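Local coordinates for protein sugar kinase (Agrobacterium tumefaciens, PDB 2RBC) that probably phosphorylates a sugar or related carbohydrate at the expense of ATP, as kinases of the pfkB (ribokinase) family do, at residues A240-A243 against G247-W250. Residues are numbered along the deposited sequence; the frame is centred on the assembly and turned at random.
Sequences AVTA and GCWW
Val241 and Trp249 form the hydrogen-bonded antiparallel pair of a beta hairpin whose strand axes approach to 4.7 Å at 167°. Two backbone bonds close the ring between them: Val241 N gives its hydrogen to Trp249 O over 2.9 Å, nearly straight, and Trp249 N returns one to Val241 O at 3.1 Å. Nearer the turn, Ala243 N to Gly247 O, 2.8 Å, adds a third, more bent at the hydrogen (142°). In the flanking non-hydrogen-bonded pairs, Ala240 with Trp250 and Thr242 with Cys248, side chains share one face. There Ala240 CB lies 3.8 Å from Trp250 CB, while Cys248 SG, anti to its own backbone N (chi1 177°), touches both Ala240 CB and Thr242 CG2 (4.1 and 4.2 Å). The indole of Trp250 turns away from Ala240 and lies against the rings of Phe238 and His259, with helix 292-307 beside it; its NE1 hydrogen-bonds to Glu252 OE2. On the face of Val241 and Trp249, the indole of Trp249 runs back toward the turn, bringing CZ3 to within 3.6 Å of Ala243 CB, which meets the ring in its plane; helix 223-233 packs on Val241 and Trp249. Gly247 adopts backbone angles that would press a CB against the preceding carbonyl oxygen, consistent with glycine here. Strand 238-242 continues the parallel sheet of the ribokinase-like alpha/beta fold through Phe209, and the hairpin reverses direction so that 248-251, then 258-261, extend it antiparallel. Three backbone bonds thus set the register, while the Ala240-Trp250 and Ala243-Trp249 contacts add apolar packing on the two faces.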
ATOM      1  N   ALA A 240     -21.259 -27.048   4.541  1.00 20.90           N
ATOM      2  CA  ALA A 240     -20.099 -27.476   3.783  1.00 21.72           C
ATOM      3  C   ALA A 240     -18.806 -27.006   4.462  1.00 22.24           C
ATOM      4  O   ALA A 240     -18.780 -25.960   5.098  1.00 21.76           O
ATOM      5  CB  ALA A 240     -20.179 -26.921   2.302  1.00 21.37           C
ATOM      6  N   VAL A 241     -17.752 -27.796   4.342  1.00 22.99           N
ATOM      7  CA  VAL A 241     -16.423 -27.337   4.719  1.00 23.55           C
ATOM      8  C   VAL A 241     -15.536 -27.508   3.502  1.00 24.51           C
ATOM      9  O   VAL A 241     -15.449 -28.626   2.952  1.00 25.49           O
ATOM     10  CB  VAL A 241     -15.841 -28.096   5.925  1.00 23.35           C
ATOM     11  CG1 VAL A 241     -14.473 -27.477   6.324  1.00 22.01           C
ATOM     12  CG2 VAL A 241     -16.812 -28.072   7.140  1.00 21.61           C
ATOM     13  N   THR A 242     -14.911 -26.410   3.060  1.00 25.61           N
ATOM     14  CA  THR A 242     -13.971 -26.471   1.914  1.00 25.44           C
ATOM     15  C   THR A 242     -12.564 -26.731   2.425  1.00 25.64           C
ATOM     16  O   THR A 242     -12.214 -26.309   3.535  1.00 24.96           O
ATOM     17  CB  THR A 242     -13.990 -25.202   1.081  1.00 25.56           C
ATOM     18  OG1 THR A 242     -13.609 -24.094   1.916  1.00 26.73           O
ATOM     19  CG2 THR A 242     -15.385 -24.971   0.497  1.00 24.78           C
ATOM     20  N   ALA A 243     -11.773 -27.451   1.619  1.00 26.03           N
ATOM     21  CA  ALA A 243     -10.401 -27.836   1.973  1.00 26.78           C
ATOM     22  C   ALA A 243      -9.430 -27.571   0.815  1.00 27.60           C
ATOM     23  O   ALA A 243      -8.449 -28.284   0.638  1.00 29.75           O
ATOM     24  CB  ALA A 243     -10.348 -29.329   2.434  1.00 26.98           C
ATOM     25  N   GLY A 247     -10.671 -30.763  -1.688  1.00 26.45           N
ATOM     26  CA  GLY A 247     -12.064 -30.939  -2.050  1.00 26.13           C
ATOM     27  C   GLY A 247     -12.991 -30.274  -1.044  1.00 25.48           C
ATOM     28  O   GLY A 247     -12.616 -29.352  -0.326  1.00 25.91           O
ATOM     29  N   CYS A 248     -14.203 -30.788  -0.982  1.00 25.18           N
ATOM     30  CA  CYS A 248     -15.292 -30.193  -0.195  1.00 24.51           C
ATOM     31  C   CYS A 248     -16.194 -31.304   0.356  1.00 24.08           C
ATOM     32  O   CYS A 248     -16.636 -32.174  -0.386  1.00 22.76           O
ATOM     33  CB  CYS A 248     -16.074 -29.249  -1.082  1.00 24.79           C
ATOM     34  SG  CYS A 248     -17.471 -28.514  -0.269  1.00 27.25           S
ATOM     35  N   TRP A 249     -16.408 -31.284   1.670  1.00 23.26           N
ATOM     36  CA  TRP A 249     -17.306 -32.194   2.354  1.00 23.58           C
ATOM     37  C   TRP A 249     -18.548 -31.443   2.757  1.00 23.67           C
ATOM     38  O   TRP A 249     -18.457 -30.290   3.141  1.00 24.02           O
ATOM     39  CB  TRP A 249     -16.656 -32.727   3.628  1.00 24.76           C
ATOM     40  CG  TRP A 249     -15.601 -33.756   3.386  1.00 24.49           C
ATOM     41  CD1 TRP A 249     -15.762 -35.105   3.433  1.00 27.26           C
ATOM     42  CD2 TRP A 249     -14.230 -33.525   3.060  1.00 26.91           C
ATOM     43  NE1 TRP A 249     -14.576 -35.729   3.164  1.00 27.22           N
ATOM     44  CE2 TRP A 249     -13.613 -34.784   2.951  1.00 26.37           C
ATOM     45  CE3 TRP A 249     -13.456 -32.370   2.881  1.00 26.94           C
ATOM     46  CZ2 TRP A 249     -12.263 -34.941   2.650  1.00 28.35           C
ATOM     47  CZ3 TRP A 249     -12.081 -32.525   2.591  1.00 28.12           C
ATOM     48  CH2 TRP A 249     -11.514 -33.803   2.462  1.00 27.07           C
ATOM     49  N   TRP A 250     -19.716 -32.077   2.660  1.00 22.92           N
ATOM     50  CA  TRP A 250     -20.948 -31.386   3.087  1.00 23.38           C
ATOM     51  C   TRP A 250     -22.016 -32.348   3.551  1.00 23.27           C
ATOM     52  O   TRP A 250     -21.982 -33.558   3.246  1.00 22.48           O
ATOM     53  CB  TRP A 250     -21.515 -30.471   1.963  1.00 23.52           C
ATOM     54  CG  TRP A 250     -22.319 -31.175   0.862  1.00 24.27           C
ATOM     55  CD1 TRP A 250     -23.662 -31.321   0.810  1.00 23.48           C
ATOM     56  CD2 TRP A 250     -21.804 -31.765  -0.332  1.00 24.24           C
ATOM     57  NE1 TRP A 250     -24.030 -31.987  -0.337  1.00 26.75           N
ATOM     58  CE2 TRP A 250     -22.902 -32.261  -1.062  1.00 25.85           C
ATOM     59  CE3 TRP A 250     -20.508 -31.921  -0.863  1.00 24.66           C
ATOM     60  CZ2 TRP A 250     -22.752 -32.937  -2.284  1.00 25.03           C
ATOM     61  CZ3 TRP A 250     -20.359 -32.559  -2.073  1.00 24.25           C
ATOM     62  CH2 TRP A 250     -21.483 -33.055  -2.779  1.00 24.48           C
TER